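Local coordinates for protein endoglucanase (Humicola insolens, PDB 1DYS) that hydrolyses internal beta-1,4-glucosidic bonds of cellulose as a family 6 glycoside hydrolase, contributing to the recycling of plant biomass, at residues Ser19-Thr24 / Gly328-Ala333; Ser221-Tyr226 / Gln267-Leu272; Trp282-Pro287 / Glu314-Cys319. All coordinates share one frame; numbering follows the deposited sequence.

Contact 1: residues Ser19-Thr24 / Gly328-Ala333; sequences SKLDQT and GMWFDA
K20 lies across one face of the W330 indole: its CB stands 3.8 Å from the centroid of the six-membered ring, 15° off the normal, a CH-pi contact, and CD follows over CE3. Beyond CG the lysine chain runs extended past the ring, and its NZ forms a salt bridge with E314, a probable substrate-binding residue. At the indole edge the methyl L21 CD2 packs 3.6 Å from W330 CH2, while T24 OG1 comes in near the ring plane beside CZ2.

These contacts set helix 15-29 against the loop that leads into helix 332-340, so that the first long helix of the family 6 catalytic domain packs on the start of its last one.

The polar part centres on D332. T24 OG1 donates to D332 OD1 at 2.7 Å, on the syn side and 26° out of the carboxylate plane, and W330 NE1 donates to the same oxygen at 2.8 Å along its anti lone pair. Two donors thus grip OD1, and the second helps hold the indole in its rotation. The Q23 amide stacks almost parallel on the carboxylate, 12° between planes. A leucine in place of W330 would probably cost D332 OD1 one of its two donors and take the flat face from under K20.

Water 1 accepts from K20 NZ at 2.6 Å and donates to G328 O.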
# COMPACT_ATOMS: atom_id res chain seq x y z
N SER A 19 9.77 18.21 1.26
CA SER A 19 10.16 18.04 -0.13
C SER A 19 8.96 17.93 -1.07
O SER A 19 8.90 18.56 -2.13
CB SER A 19 11.10 16.83 -0.28
OG SER A 19 12.30 17.06 0.42
N LYS A 20 7.97 17.15 -0.63
CA LYS A 20 6.77 16.95 -1.43
C LYS A 20 5.99 18.25 -1.62
O LYS A 20 5.44 18.52 -2.69
CB LYS A 20 5.87 15.90 -0.78
CG LYS A 20 6.58 14.54 -0.69
CD LYS A 20 5.56 13.57 -0.14
CE LYS A 20 6.11 12.36 0.54
NZ LYS A 20 5.02 11.40 0.89
N LEU A 21 5.98 19.11 -0.62
CA LEU A 21 5.32 20.40 -0.67
C LEU A 21 5.95 21.36 -1.68
O LEU A 21 5.28 22.33 -2.05
CB LEU A 21 5.37 21.09 0.71
CG LEU A 21 4.29 20.52 1.63
CD1 LEU A 21 4.53 20.95 3.09
CD2 LEU A 21 2.88 20.92 1.21
N ASP A 22 7.20 21.09 -2.04
CA ASP A 22 7.79 21.95 -3.09
C ASP A 22 6.92 21.95 -4.34
O ASP A 22 6.72 22.99 -4.98
CB ASP A 22 9.22 21.54 -3.43
CG ASP A 22 10.07 22.78 -3.65
OD1 ASP A 22 10.13 23.58 -2.69
OD2 ASP A 22 10.66 22.93 -4.76
N GLN A 23 6.30 20.80 -4.69
CA GLN A 23 5.39 20.77 -5.83
C GLN A 23 4.27 21.77 -5.64
O GLN A 23 3.88 22.49 -6.57
CB GLN A 23 4.79 19.36 -5.99
CG GLN A 23 3.80 19.29 -7.15
CD GLN A 23 3.40 17.87 -7.49
OE1 GLN A 23 2.62 17.66 -8.44
NE2 GLN A 23 3.88 16.87 -6.76
N THR A 24 3.75 21.87 -4.40
CA THR A 24 2.65 22.79 -4.13
C THR A 24 3.10 24.23 -4.27
O THR A 24 2.40 25.07 -4.83
CB THR A 24 2.05 22.55 -2.71
OG1 THR A 24 1.96 21.13 -2.51
CG2 THR A 24 0.67 23.14 -2.58
N GLY A 328 -1.40 7.55 0.86
CA GLY A 328 -0.03 7.97 0.98
C GLY A 328 0.52 8.66 -0.27
O GLY A 328 1.61 9.20 -0.14
N MET A 329 -0.18 8.64 -1.41
CA MET A 329 0.32 9.27 -2.63
C MET A 329 0.03 10.78 -2.56
O MET A 329 -0.97 11.16 -1.98
CB MET A 329 -0.41 8.62 -3.80
CG MET A 329 0.31 7.93 -4.92
SD MET A 329 1.48 6.66 -4.49
CE MET A 329 0.72 5.19 -5.19
N TRP A 330 0.93 11.60 -3.07
CA TRP A 330 0.75 13.04 -3.01
C TRP A 330 -0.43 13.47 -3.87
O TRP A 330 -0.66 13.01 -4.98
CB TRP A 330 2.04 13.70 -3.50
CG TRP A 330 1.98 15.17 -3.23
CD1 TRP A 330 1.86 16.18 -4.10
CD2 TRP A 330 2.09 15.76 -1.92
NE1 TRP A 330 1.87 17.42 -3.45
CE2 TRP A 330 2.03 17.14 -2.10
CE3 TRP A 330 2.23 15.26 -0.62
CZ2 TRP A 330 2.09 18.06 -1.06
CZ3 TRP A 330 2.32 16.15 0.44
CH2 TRP A 330 2.22 17.55 0.22
N PHE A 331 -1.24 14.36 -3.30
CA PHE A 331 -2.48 14.84 -3.90
C PHE A 331 -2.37 16.37 -3.91
O PHE A 331 -2.85 17.01 -2.97
CB PHE A 331 -3.66 14.33 -3.06
CG PHE A 331 -5.05 14.63 -3.56
CD1 PHE A 331 -5.26 15.25 -4.78
CD2 PHE A 331 -6.15 14.23 -2.82
CE1 PHE A 331 -6.55 15.51 -5.25
CE2 PHE A 331 -7.44 14.48 -3.26
CZ PHE A 331 -7.62 15.12 -4.48
N ASP A 332 -1.67 16.86 -4.95
CA ASP A 332 -1.32 18.28 -4.91
C ASP A 332 -2.49 19.24 -4.93
O ASP A 332 -2.39 20.28 -4.26
CB ASP A 332 -0.27 18.56 -5.99
CG ASP A 332 0.46 19.86 -5.68
OD1 ASP A 332 1.23 19.84 -4.71
OD2 ASP A 332 0.26 20.85 -6.43
N ALA A 333 -3.62 18.93 -5.59
CA ALA A 333 -4.74 19.86 -5.51
C ALA A 333 -5.28 19.96 -4.06
O ALA A 333 -5.82 20.99 -3.69
CB ALA A 333 -5.85 19.37 -6.44
O HOH W 1 3.45 10.97 -1.19

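Contact 2: residues Ser221-Tyr226 / Gln267-Leu272; sequences SNYNPY and QSRVAL
Y223 lays the phenol end of its ring over the R269 guanidinium where two loops at the C-terminal ends of parallel strands 215-218 and 262-266 come together, at the mouth of the distorted barrel of family 6 cellulases. The loop 221-226 carries N222, which probably contacts the substrate.

Backbone pairing is sparse: A271 N donates to Y223 O at 2.9 Å, in the carbonyl plane and on a lone pair. Beside it Y223 CA directs its hydrogen at R269 O, a CA-H...O contact of 3.3 Å.

Hydrogen bonds from a side-chain amide join the other end. Q267, bent at chi2, brings its amide to the backbone of 224-226: NE2 donates to N224 O at 3.0 Å, nearly in the amide plane, and OE1 receives Y226 N from above its carbonyl plane.

Among the apolar contacts, Y223 CB touches A271 CB at 3.7 Å and P225 CB faces V270 CG1 more loosely.

The R269 guanidinium has Y223 CZ over its centre, 3.6 Å above the plane, with ring and guanidinium 36° apart. Its NH1 forms a salt bridge with D316, and the tyrosine hydroxyl is hydrogen-bonded to V285 N. Water 2 takes a hydrogen from R269 NE and donates to N222 O and S268 OG. R269 NH2 reaches S221 O at 2.9 Å, arriving 44° out of the carbonyl plane, with an N-H...O angle of 133°.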
# COMPACT_ATOMS: atom_id res chain seq x y z
N SER A 221 -5.00 12.06 11.52
CA SER A 221 -5.59 11.91 10.22
C SER A 221 -7.04 12.35 10.14
O SER A 221 -7.59 12.12 9.08
CB SER A 221 -5.51 10.48 9.66
OG SER A 221 -4.18 9.98 9.89
N ASN A 222 -7.56 12.95 11.20
CA ASN A 222 -8.96 13.37 11.18
C ASN A 222 -8.95 14.89 11.00
O ASN A 222 -7.98 15.48 10.57
CB ASN A 222 -9.80 12.88 12.36
CG ASN A 222 -11.19 12.52 11.92
OD1 ASN A 222 -12.00 13.42 11.68
ND2 ASN A 222 -11.52 11.23 11.78
N TYR A 223 -10.16 15.44 11.12
CA TYR A 223 -10.41 16.83 10.76
C TYR A 223 -11.18 17.59 11.83
O TYR A 223 -11.63 18.72 11.53
CB TYR A 223 -11.28 16.78 9.49
CG TYR A 223 -10.78 15.91 8.35
CD1 TYR A 223 -11.09 14.55 8.28
CD2 TYR A 223 -9.96 16.47 7.37
CE1 TYR A 223 -10.60 13.78 7.24
CE2 TYR A 223 -9.48 15.69 6.31
CZ TYR A 223 -9.81 14.36 6.28
OH TYR A 223 -9.39 13.58 5.22
N ASN A 224 -11.35 17.01 13.01
CA ASN A 224 -12.10 17.70 14.07
C ASN A 224 -11.34 18.93 14.54
O ASN A 224 -10.12 19.02 14.47
CB ASN A 224 -12.30 16.76 15.24
CG ASN A 224 -13.04 15.48 14.99
OD1 ASN A 224 -13.80 15.44 14.02
ND2 ASN A 224 -12.87 14.47 15.84
N PRO A 225 -12.09 19.98 14.88
CA PRO A 225 -11.49 21.20 15.39
C PRO A 225 -11.04 20.97 16.82
O PRO A 225 -11.64 20.17 17.54
CB PRO A 225 -12.64 22.23 15.34
CG PRO A 225 -13.83 21.33 15.54
CD PRO A 225 -13.54 19.94 14.99
N TYR A 226 -9.96 21.64 17.19
CA TYR A 226 -9.44 21.59 18.54
C TYR A 226 -10.46 22.24 19.48
O TYR A 226 -10.97 21.61 20.39
CB TYR A 226 -8.09 22.30 18.66
CG TYR A 226 -7.60 22.36 20.09
CD1 TYR A 226 -7.24 21.21 20.77
CD2 TYR A 226 -7.50 23.56 20.76
CE1 TYR A 226 -6.81 21.22 22.08
CE2 TYR A 226 -7.06 23.60 22.08
CZ TYR A 226 -6.71 22.44 22.73
OH TYR A 226 -6.29 22.45 24.03
N GLN A 267 -3.76 18.74 14.40
CA GLN A 267 -4.55 19.76 13.72
C GLN A 267 -3.95 19.94 12.33
O GLN A 267 -4.11 20.97 11.70
CB GLN A 267 -4.60 21.13 14.42
CG GLN A 267 -5.39 21.13 15.73
CD GLN A 267 -6.89 21.03 15.48
OE1 GLN A 267 -7.56 22.04 15.28
NE2 GLN A 267 -7.38 19.82 15.49
N SER A 268 -3.33 18.86 11.77
CA SER A 268 -2.77 18.95 10.42
C SER A 268 -3.83 19.33 9.40
O SER A 268 -3.54 20.05 8.44
CB SER A 268 -2.17 17.59 10.01
OG SER A 268 -3.20 16.58 10.13
N ARG A 269 -5.05 18.87 9.56
CA ARG A 269 -6.15 19.21 8.65
C ARG A 269 -7.40 19.44 9.50
O ARG A 269 -7.64 18.67 10.42
CB ARG A 269 -6.47 18.03 7.71
CG ARG A 269 -5.29 17.65 6.81
CD ARG A 269 -5.60 16.54 5.82
NE ARG A 269 -5.89 15.28 6.55
CZ ARG A 269 -6.20 14.17 5.89
NH1 ARG A 269 -6.30 14.15 4.58
NH2 ARG A 269 -6.46 13.04 6.58
N VAL A 270 -8.14 20.52 9.26
CA VAL A 270 -9.37 20.81 9.97
C VAL A 270 -10.48 21.05 8.95
O VAL A 270 -10.31 21.87 8.06
CB VAL A 270 -9.19 22.06 10.87
CG1 VAL A 270 -10.51 22.32 11.61
CG2 VAL A 270 -8.11 21.89 11.92
N ALA A 271 -11.57 20.32 9.12
CA ALA A 271 -12.72 20.49 8.24
C ALA A 271 -13.33 21.87 8.50
O ALA A 271 -13.41 22.37 9.63
CB ALA A 271 -13.75 19.41 8.59
N LEU A 272 -13.77 22.48 7.40
CA LEU A 272 -14.45 23.75 7.41
C LEU A 272 -15.94 23.44 7.37
O LEU A 272 -16.37 22.28 7.28
CB LEU A 272 -14.07 24.63 6.21
CG LEU A 272 -12.57 24.66 5.87
CD1 LEU A 272 -12.27 25.43 4.59
CD2 LEU A 272 -11.76 25.26 7.01
O HOH W 2 -5.48 15.11 9.34
O HOH W 3 -5.96 17.08 12.05

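Contact 3: residues Trp282-Pro287 / Glu314-Cys319; sequences WCNVNP and ESDGQC
N284 puts its side-chain amide into the turn of 315-319, and nearly every atom of it meets something there. CB passes 3.6 Å from C319 O. With chi1 at -58°, CG lies beside the asparagine's own backbone N, so amide and main chain face D316 together. OD1 accepts from D316 N at 2.9 Å, an almost straight bond, while N284 N donates to D316 OD2 at 2.8 Å on its anti lone pair; the two bonds pair the residues reciprocally, with amide and carboxylate 15° apart. At the tip, ND2 donates to C319 O at 2.9 Å and to S315 OG at 3.2 Å, both close to the amide plane, with a weak third bond to G317 O. The amide is therefore held against rotation from both ends. S315 OG also accepts from G317 N, closing an ST turn, and its own hydroxyl is hydrogen-bonded to P325 O.

Just before N284 in the chain, C283 SG is joined to C319 SG at 2.0 Å by a disulfide with chi3 of 89°. C319 SG also makes an oblique sulfur-aromatic contact with the ring of W282, a probable substrate-binding residue, and D316 O lies at that ring's edge. D316 OD1 has a salt bridge to K310.

The site joins the loop between strands 270-271 and 288-289 to the one between strand 303-307 and helix 332-340, with Y334 of that helix packing against N284.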
# COMPACT_ATOMS: atom_id res chain seq x y z
N TRP A 282 -14.10 10.14 6.50
CA TRP A 282 -12.66 10.28 6.75
C TRP A 282 -11.75 10.47 5.55
O TRP A 282 -10.56 10.76 5.77
CB TRP A 282 -12.17 8.96 7.43
CG TRP A 282 -12.50 7.78 6.56
CD1 TRP A 282 -13.69 7.09 6.52
CD2 TRP A 282 -11.66 7.17 5.57
NE1 TRP A 282 -13.64 6.12 5.55
CE2 TRP A 282 -12.40 6.14 4.96
CE3 TRP A 282 -10.34 7.38 5.16
CZ2 TRP A 282 -11.88 5.33 3.95
CZ3 TRP A 282 -9.83 6.59 4.15
CH2 TRP A 282 -10.59 5.57 3.55
N CYS A 283 -12.20 10.15 4.35
CA CYS A 283 -11.31 10.14 3.20
C CYS A 283 -11.27 11.46 2.47
O CYS A 283 -12.28 11.91 1.95
CB CYS A 283 -11.73 9.03 2.19
SG CYS A 283 -10.52 8.91 0.85
N ASN A 284 -10.11 12.10 2.47
CA ASN A 284 -9.87 13.34 1.76
C ASN A 284 -11.05 14.31 1.92
O ASN A 284 -11.59 14.80 0.94
CB ASN A 284 -9.55 13.06 0.30
CG ASN A 284 -8.34 12.15 0.13
OD1 ASN A 284 -7.35 12.23 0.87
ND2 ASN A 284 -8.44 11.25 -0.84
N VAL A 285 -11.34 14.58 3.18
CA VAL A 285 -12.48 15.45 3.49
C VAL A 285 -12.23 16.85 2.99
O VAL A 285 -11.18 17.46 3.12
CB VAL A 285 -12.83 15.36 4.99
CG1 VAL A 285 -13.75 16.45 5.49
CG2 VAL A 285 -13.37 13.97 5.23
N ASN A 286 -13.28 17.41 2.38
CA ASN A 286 -13.14 18.76 1.82
C ASN A 286 -14.50 19.46 1.87
O ASN A 286 -15.54 18.82 1.75
CB ASN A 286 -12.57 18.70 0.41
CG ASN A 286 -13.49 17.91 -0.51
OD1 ASN A 286 -14.35 18.47 -1.20
ND2 ASN A 286 -13.34 16.58 -0.49
N PRO A 287 -14.45 20.76 2.07
CA PRO A 287 -13.27 21.58 2.23
C PRO A 287 -12.55 21.47 3.56
O PRO A 287 -13.18 21.24 4.59
CB PRO A 287 -13.72 23.07 2.16
CG PRO A 287 -15.22 22.98 2.26
CD PRO A 287 -15.69 21.55 2.16
N GLU A 314 -0.88 14.26 1.57
CA GLU A 314 -0.77 12.82 1.25
C GLU A 314 -2.18 12.24 1.25
O GLU A 314 -2.88 12.41 2.22
CB GLU A 314 0.03 12.13 2.38
CG GLU A 314 1.51 12.41 2.24
CD GLU A 314 2.47 11.70 3.17
OE1 GLU A 314 2.02 10.84 3.95
OE2 GLU A 314 3.69 12.01 3.15
N SER A 315 -2.63 11.60 0.17
CA SER A 315 -3.99 11.11 0.10
C SER A 315 -4.30 10.07 1.17
O SER A 315 -3.47 9.27 1.58
CB SER A 315 -4.22 10.53 -1.28
OG SER A 315 -5.53 10.04 -1.48
N ASP A 316 -5.57 10.09 1.56
CA ASP A 316 -6.11 9.09 2.45
C ASP A 316 -6.49 7.80 1.68
O ASP A 316 -6.71 6.78 2.32
CB ASP A 316 -7.35 9.60 3.16
CG ASP A 316 -7.02 10.76 4.10
OD1 ASP A 316 -5.98 10.67 4.77
OD2 ASP A 316 -7.85 11.70 4.07
N GLY A 317 -6.68 7.96 0.37
CA GLY A 317 -7.14 6.83 -0.48
C GLY A 317 -7.78 7.42 -1.73
O GLY A 317 -7.96 8.65 -1.81
N GLN A 318 -8.22 6.60 -2.68
CA GLN A 318 -8.82 7.07 -3.92
C GLN A 318 -10.31 7.30 -3.70
O GLN A 318 -11.15 6.51 -4.12
CB GLN A 318 -8.59 6.06 -5.04
CG GLN A 318 -7.16 5.64 -5.22
CD GLN A 318 -6.97 4.60 -6.33
OE1 GLN A 318 -6.74 3.47 -5.94
NE2 GLN A 318 -7.13 5.16 -7.52
N CYS A 319 -10.60 8.38 -2.96
CA CYS A 319 -11.94 8.64 -2.51
C CYS A 319 -12.01 10.10 -2.05
O CYS A 319 -10.99 10.79 -2.03
CB CYS A 319 -12.27 7.70 -1.35
SG CYS A 319 -11.07 7.22 -0.11

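In the fold
From the N terminus, the chain enters contact 1 on helix 15-29 and closes that loop only some 300 residues later, at 328-333, on the approach to helix 332-340. Contacts 2 and 3 both fall within it, one after the other: 221-226 meets 267-272 across helix 243-255 and strand 262-266, then 282-287 meets 314-319 across strands 288-289 and 303-307. Contact 3 is the bridge. It touches contact 2 through the salt bridge R269 NH1 to D316 OD2 (2.9 Å), and contact 1 through K20 NZ to E314 OE2 (2.7 Å). Contacts 1 and 2 do not touch, their centres lying about 19 Å apart. Contacts 1 and 3 also reach the second subunit.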